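Local coordinates for SusD superfamily protein (Bacteroides thetaiotaomicron VPI-5482, PDB 3HDX), which probably binds polysaccharide at the outer membrane as a SusD homologue, helping a gut Bacteroides take up complex carbohydrate, at residues S73-F78 / G130-V135; A80-A85 / A119-Y124. All coordinates share one frame; numbering follows the deposited sequence.

Contact 1: residues S73-F78 / G130-V135; sequences SNWRRF and GDVPLV
Trp-75 reaches the 130-135 loop with the six-membered half of its indole, and Pro-133 meets it from the opposite direction. The pyrrolidine CD sits 3.6 Å from CZ2 of Trp-75 and equally near its CH2, approaching the ring obliquely. Further round the same benzo ring, CG1 of Val-132 lies 4.0 Å from Trp-75 CZ3; the two side chains run past one another in opposing directions, with only the CG1 methyl of the valine near the benzo ring. The chi1 of Trp-75, 60°, tucks CG between the backbone N and the carbonyl carbon and carries the indole across to the loop. Trp-75 is the N-cap residue of helix 76-91, and just before it Asn-74 forms an Asx turn: its OD1 accepts from the backbone N of Arg-76 at 2.9 Å, in the carbonyl plane. The contact thus joins the start of one helix to the loop that leaves helix 104-129 at Gly-130, within the helical, TPR-related part of the SusD fold. Tyr-79 and Trp-129 each form an edge-to-face pair with the indole, and Met-125 adds to its apolar surroundings. Beside the Trp-75 ring, the backbone O of Asp-131 is hydrogen-bonded to NH2 of Arg-149, while the carboxylate OD1 of Asp-131 takes the backbone N of Ala-152.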
loop_
_atom_site.group_PDB
_atom_site.type_symbol
_atom_site.label_atom_id
_atom_site.label_comp_id
_atom_site.label_asym_id
_atom_site.label_seq_id
_atom_site.Cartn_x
_atom_site.Cartn_y
_atom_site.Cartn_z
ATOM N N SER A 73 -15.866 5.854 -2.999
ATOM C CA SER A 73 -16.117 6.662 -1.817
ATOM C C SER A 73 -16.907 5.958 -0.724
ATOM O O SER A 73 -16.936 6.472 0.378
ATOM C CB SER A 73 -16.837 7.987 -2.152
ATOM O OG SER A 73 -18.217 7.815 -2.352
ATOM N N ASN A 74 -17.536 4.825 -1.018
ATOM C CA ASN A 74 -18.293 4.055 -0.023
ATOM C C ASN A 74 -17.294 3.153 0.706
ATOM O O ASN A 74 -16.709 2.285 0.097
ATOM C CB ASN A 74 -19.391 3.237 -0.735
ATOM C CG ASN A 74 -20.283 2.480 0.238
ATOM O OD1 ASN A 74 -19.793 1.835 1.158
ATOM N ND2 ASN A 74 -21.601 2.534 0.022
ATOM N N TRP A 75 -17.166 3.349 2.020
ATOM C CA TRP A 75 -16.201 2.615 2.838
ATOM C C TRP A 75 -16.631 1.216 3.332
ATOM O O TRP A 75 -15.933 0.609 4.111
ATOM C CB TRP A 75 -15.685 3.493 4.010
ATOM C CG TRP A 75 -16.752 3.965 4.952
ATOM C CD1 TRP A 75 -17.894 3.290 5.375
ATOM C CD2 TRP A 75 -16.770 5.219 5.627
ATOM N NE1 TRP A 75 -18.596 4.068 6.259
ATOM C CE2 TRP A 75 -17.925 5.241 6.450
ATOM C CE3 TRP A 75 -15.917 6.338 5.632
ATOM C CZ2 TRP A 75 -18.253 6.332 7.231
ATOM C CZ3 TRP A 75 -16.235 7.414 6.426
ATOM C CH2 TRP A 75 -17.412 7.420 7.189
ATOM N N ARG A 76 -17.785 0.702 2.873
ATOM C CA ARG A 76 -18.302 -0.576 3.380
ATOM C C ARG A 76 -17.270 -1.718 3.347
ATOM O O ARG A 76 -17.183 -2.492 4.298
ATOM C CB ARG A 76 -19.607 -0.952 2.635
ATOM C CG ARG A 76 -20.349 -2.137 3.186
ATOM C CD ARG A 76 -21.662 -2.466 2.429
ATOM N NE ARG A 76 -22.329 -3.609 3.054
ATOM C CZ ARG A 76 -23.279 -3.508 3.982
ATOM N NH1 ARG A 76 -23.710 -2.319 4.379
ATOM N NH2 ARG A 76 -23.814 -4.604 4.505
ATOM N N ARG A 77 -16.544 -1.844 2.229
ATOM C CA ARG A 77 -15.568 -2.900 2.069
ATOM C C ARG A 77 -14.475 -2.920 3.145
ATOM O O ARG A 77 -13.975 -3.981 3.496
ATOM C CB ARG A 77 -14.962 -2.885 0.665
ATOM C CG ARG A 77 -14.184 -1.621 0.335
ATOM C CD ARG A 77 -13.920 -1.480 -1.176
ATOM N NE ARG A 77 -13.120 -0.297 -1.504
ATOM C CZ ARG A 77 -13.593 0.955 -1.611
ATOM N NH1 ARG A 77 -14.883 1.238 -1.338
ATOM N NH2 ARG A 77 -12.784 1.958 -1.986
ATOM N N PHE A 78 -14.149 -1.755 3.683
ATOM C CA PHE A 78 -13.213 -1.685 4.810
ATOM C C PHE A 78 -13.842 -2.205 6.099
ATOM O O PHE A 78 -13.214 -2.967 6.812
ATOM C CB PHE A 78 -12.623 -0.284 4.943
ATOM C CG PHE A 78 -11.711 0.045 3.807
ATOM C CD1 PHE A 78 -10.365 -0.357 3.877
ATOM C CD2 PHE A 78 -12.174 0.628 2.645
ATOM C CE1 PHE A 78 -9.498 -0.104 2.814
ATOM C CE2 PHE A 78 -11.294 0.849 1.583
ATOM C CZ PHE A 78 -9.985 0.489 1.676
ATOM N N GLY A 130 -10.029 10.292 6.247
ATOM C CA GLY A 130 -9.753 11.056 7.465
ATOM C C GLY A 130 -10.507 10.416 8.636
ATOM O O GLY A 130 -10.314 9.249 8.953
ATOM N N ASP A 131 -11.409 11.173 9.253
ATOM C CA ASP A 131 -12.181 10.673 10.366
ATOM C C ASP A 131 -13.073 9.533 9.879
ATOM O O ASP A 131 -13.713 9.647 8.835
ATOM C CB ASP A 131 -13.073 11.766 10.965
ATOM C CG ASP A 131 -12.320 12.956 11.541
ATOM O OD1 ASP A 131 -11.075 12.939 11.732
ATOM O OD2 ASP A 131 -13.053 13.954 11.839
ATOM N N VAL A 132 -13.148 8.451 10.648
ATOM C CA VAL A 132 -14.008 7.308 10.309
ATOM C C VAL A 132 -14.559 6.740 11.610
ATOM O O VAL A 132 -13.885 6.855 12.664
ATOM C CB VAL A 132 -13.270 6.185 9.503
ATOM C CG1 VAL A 132 -12.727 6.695 8.175
ATOM C CG2 VAL A 132 -12.148 5.579 10.353
ATOM N N PRO A 133 -15.769 6.119 11.573
ATOM C CA PRO A 133 -16.285 5.564 12.852
ATOM C C PRO A 133 -15.385 4.448 13.432
ATOM O O PRO A 133 -15.015 3.500 12.710
ATOM C CB PRO A 133 -17.670 5.007 12.490
ATOM C CG PRO A 133 -18.033 5.698 11.253
ATOM C CD PRO A 133 -16.809 6.154 10.526
ATOM N N LEU A 134 -14.991 4.619 14.697
ATOM C CA LEU A 134 -14.121 3.638 15.335
ATOM C C LEU A 134 -14.969 2.537 15.994
ATOM O O LEU A 134 -15.532 2.734 17.065
ATOM C CB LEU A 134 -13.182 4.313 16.329
ATOM C CG LEU A 134 -12.214 3.365 17.052
ATOM C CD1 LEU A 134 -11.386 2.452 16.129
ATOM C CD2 LEU A 134 -11.297 4.226 18.020
ATOM N N VAL A 135 -15.102 1.422 15.288
ATOM C CA VAL A 135 -15.834 0.239 15.727
ATOM C C VAL A 135 -14.811 -0.817 16.203
ATOM O O VAL A 135 -13.971 -1.280 15.423
ATOM C CB VAL A 135 -16.734 -0.294 14.597
ATOM C CG1 VAL A 135 -17.514 -1.549 15.091
ATOM C CG2 VAL A 135 -17.687 0.821 14.074
#

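Contact 2: residues A80-A85 / A119-Y124; sequences AVINAA and AFAYFY
Helix segments 80-85 and 119-124 run antiparallel, their axes 9.3 Å apart at closest approach with 158° between their directions, and Ile-82 faces Ala-121 with their CA atoms 7.0 Å apart. This is an antiparallel helix pair of the mostly helical, TPR-related part of the SusD fold. The methyl of Ala-121 meets two neighbours on the other helix: its CB is 3.9 Å from CG1 of Val-81 and 4.1 Å from CG1 of Ile-82. Val-81 offers that methyl by holding CG1 opposite the backbone N (chi1 173°), and its side chain also touches Leu-24 of helix 11-30. Ile-82 and Tyr-122 lie roughly perpendicular, with Ile-82 CD1 over one face of the phenol ring, displaced toward its rim, in a CH-pi contact. A leucine in place of Tyr-122 would probably leave Ile-82 CD1 without its aromatic face and the backbone O of Val-135 without the phenol hydroxyl it bonds. The Tyr-122 side chain also touches Val-155 of helix 152-169. The CG2 methyl of Ile-82 lies 3.6 Å from Tyr-122 OH, while CD1 stands 3.6 Å from the ring centroid and 15° off the ring normal.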
loop_
_atom_site.group_PDB
_atom_site.type_symbol
_atom_site.label_atom_id
_atom_site.label_comp_id
_atom_site.label_asym_id
_atom_site.label_seq_id
_atom_site.Cartn_x
_atom_site.Cartn_y
_atom_site.Cartn_z
ATOM N N ALA A 80 -16.120 -4.360 6.200
ATOM C CA ALA A 80 -16.234 -5.814 6.046
ATOM C C ALA A 80 -15.003 -6.524 6.629
ATOM O O ALA A 80 -15.116 -7.588 7.257
ATOM C CB ALA A 80 -16.469 -6.220 4.578
ATOM N N VAL A 81 -13.822 -5.936 6.406
ATOM C CA VAL A 81 -12.586 -6.499 6.979
ATOM C C VAL A 81 -12.635 -6.424 8.515
ATOM O O VAL A 81 -12.359 -7.400 9.218
ATOM C CB VAL A 81 -11.354 -5.724 6.511
ATOM C CG1 VAL A 81 -10.077 -6.209 7.249
ATOM C CG2 VAL A 81 -11.206 -5.784 4.984
ATOM N N ILE A 82 -12.910 -5.221 9.003
ATOM C CA ILE A 82 -12.910 -4.917 10.445
ATOM C C ILE A 82 -13.890 -5.860 11.184
ATOM O O ILE A 82 -13.545 -6.452 12.184
ATOM C CB ILE A 82 -13.271 -3.426 10.659
ATOM C CG1 ILE A 82 -12.102 -2.540 10.157
ATOM C CG2 ILE A 82 -13.647 -3.113 12.132
ATOM C CD1 ILE A 82 -12.502 -1.083 9.787
ATOM N N ASN A 83 -15.097 -6.028 10.645
ATOM C CA ASN A 83 -16.109 -6.860 11.280
ATOM C C ASN A 83 -15.714 -8.355 11.245
ATOM O O ASN A 83 -15.857 -9.084 12.247
ATOM C CB ASN A 83 -17.471 -6.613 10.625
ATOM C CG ASN A 83 -18.622 -6.987 11.515
ATOM O OD1 ASN A 83 -18.525 -6.863 12.733
ATOM N ND2 ASN A 83 -19.725 -7.372 10.917
ATOM N N ALA A 84 -15.212 -8.827 10.105
ATOM C CA ALA A 84 -14.776 -10.231 10.000
ATOM C C ALA A 84 -13.636 -10.522 10.994
ATOM O O ALA A 84 -13.597 -11.589 11.641
ATOM C CB ALA A 84 -14.356 -10.568 8.573
ATOM N N ALA A 85 -12.700 -9.574 11.124
ATOM C CA ALA A 85 -11.613 -9.700 12.120
ATOM C C ALA A 85 -12.171 -9.720 13.550
ATOM O O ALA A 85 -11.782 -10.577 14.334
ATOM C CB ALA A 85 -10.583 -8.553 11.941
ATOM N N ALA A 119 -6.181 -3.450 11.967
ATOM C CA ALA A 119 -5.430 -2.226 12.193
ATOM C C ALA A 119 -4.975 -1.601 10.870
ATOM O O ALA A 119 -5.045 -0.368 10.696
ATOM C CB ALA A 119 -4.231 -2.474 13.137
ATOM N N PHE A 120 -4.525 -2.449 9.943
ATOM C CA PHE A 120 -4.156 -1.989 8.584
ATOM C C PHE A 120 -5.348 -1.351 7.879
ATOM O O PHE A 120 -5.204 -0.273 7.271
ATOM C CB PHE A 120 -3.567 -3.151 7.774
ATOM C CG PHE A 120 -3.290 -2.826 6.345
ATOM C CD1 PHE A 120 -2.213 -2.033 5.998
ATOM C CD2 PHE A 120 -4.124 -3.309 5.345
ATOM C CE1 PHE A 120 -1.960 -1.748 4.644
ATOM C CE2 PHE A 120 -3.881 -3.016 4.004
ATOM C CZ PHE A 120 -2.798 -2.245 3.655
ATOM N N ALA A 121 -6.505 -2.013 7.943
ATOM C CA ALA A 121 -7.708 -1.472 7.316
ATOM C C ALA A 121 -8.026 -0.089 7.865
ATOM O O ALA A 121 -8.321 0.839 7.089
ATOM C CB ALA A 121 -8.918 -2.454 7.497
ATOM N N TYR A 122 -7.891 0.076 9.199
ATOM C CA TYR A 122 -8.123 1.379 9.803
ATOM C C TYR A 122 -7.157 2.442 9.285
ATOM O O TYR A 122 -7.583 3.529 8.939
ATOM C CB TYR A 122 -8.162 1.324 11.326
ATOM C CG TYR A 122 -9.553 1.031 11.878
ATOM C CD1 TYR A 122 -10.620 1.892 11.595
ATOM C CD2 TYR A 122 -9.819 -0.118 12.642
ATOM C CE1 TYR A 122 -11.916 1.645 12.072
ATOM C CE2 TYR A 122 -11.095 -0.339 13.175
ATOM C CZ TYR A 122 -12.154 0.507 12.849
ATOM O OH TYR A 122 -13.411 0.222 13.338
ATOM N N PHE A 123 -5.862 2.137 9.280
ATOM C CA PHE A 123 -4.878 3.078 8.751
ATOM C C PHE A 123 -5.193 3.462 7.306
ATOM O O PHE A 123 -5.223 4.624 6.943
ATOM C CB PHE A 123 -3.476 2.469 8.829
ATOM C CG PHE A 123 -2.444 3.215 8.005
ATOM C CD1 PHE A 123 -2.180 4.542 8.277
ATOM C CD2 PHE A 123 -1.751 2.576 6.989
ATOM C CE1 PHE A 123 -1.231 5.227 7.526
ATOM C CE2 PHE A 123 -0.791 3.285 6.243
ATOM C CZ PHE A 123 -0.525 4.579 6.571
ATOM N N TYR A 124 -5.436 2.435 6.499
ATOM C CA TYR A 124 -5.652 2.621 5.060
ATOM C C TYR A 124 -6.852 3.525 4.791
ATOM O O TYR A 124 -6.807 4.432 3.974
ATOM C CB TYR A 124 -5.777 1.236 4.376
ATOM C CG TYR A 124 -5.541 1.273 2.885
ATOM C CD1 TYR A 124 -6.581 1.607 2.014
ATOM C CD2 TYR A 124 -4.285 0.978 2.332
ATOM C CE1 TYR A 124 -6.420 1.613 0.660
ATOM C CE2 TYR A 124 -4.082 0.983 0.967
ATOM C CZ TYR A 124 -5.167 1.317 0.132
ATOM O OH TYR A 124 -4.994 1.325 -1.216
#

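Both contacts draw on helix 76-91, contact 1 at its N-terminal start and contact 2 a turn or so further along. All four touching residues of contact 2 are buried, about 14 Å from the centre of the chain to its own; contact 1, centred about 17 Å out, includes the partly exposed Asp-131. Contact 2 pairs the helix with helix 104-129, whereas contact 1 catches the loop that follows it. Each is apolar across its segments, but contact 1 relies on an indole against a proline and a valine beside one loop carbonyl, contact 2 on aliphatic groups and a phenol between regular helices. The Tyr-122 hydroxyl joins the two, and Phe-78 CE1 packs 3.5 Å from Tyr-124 CD1.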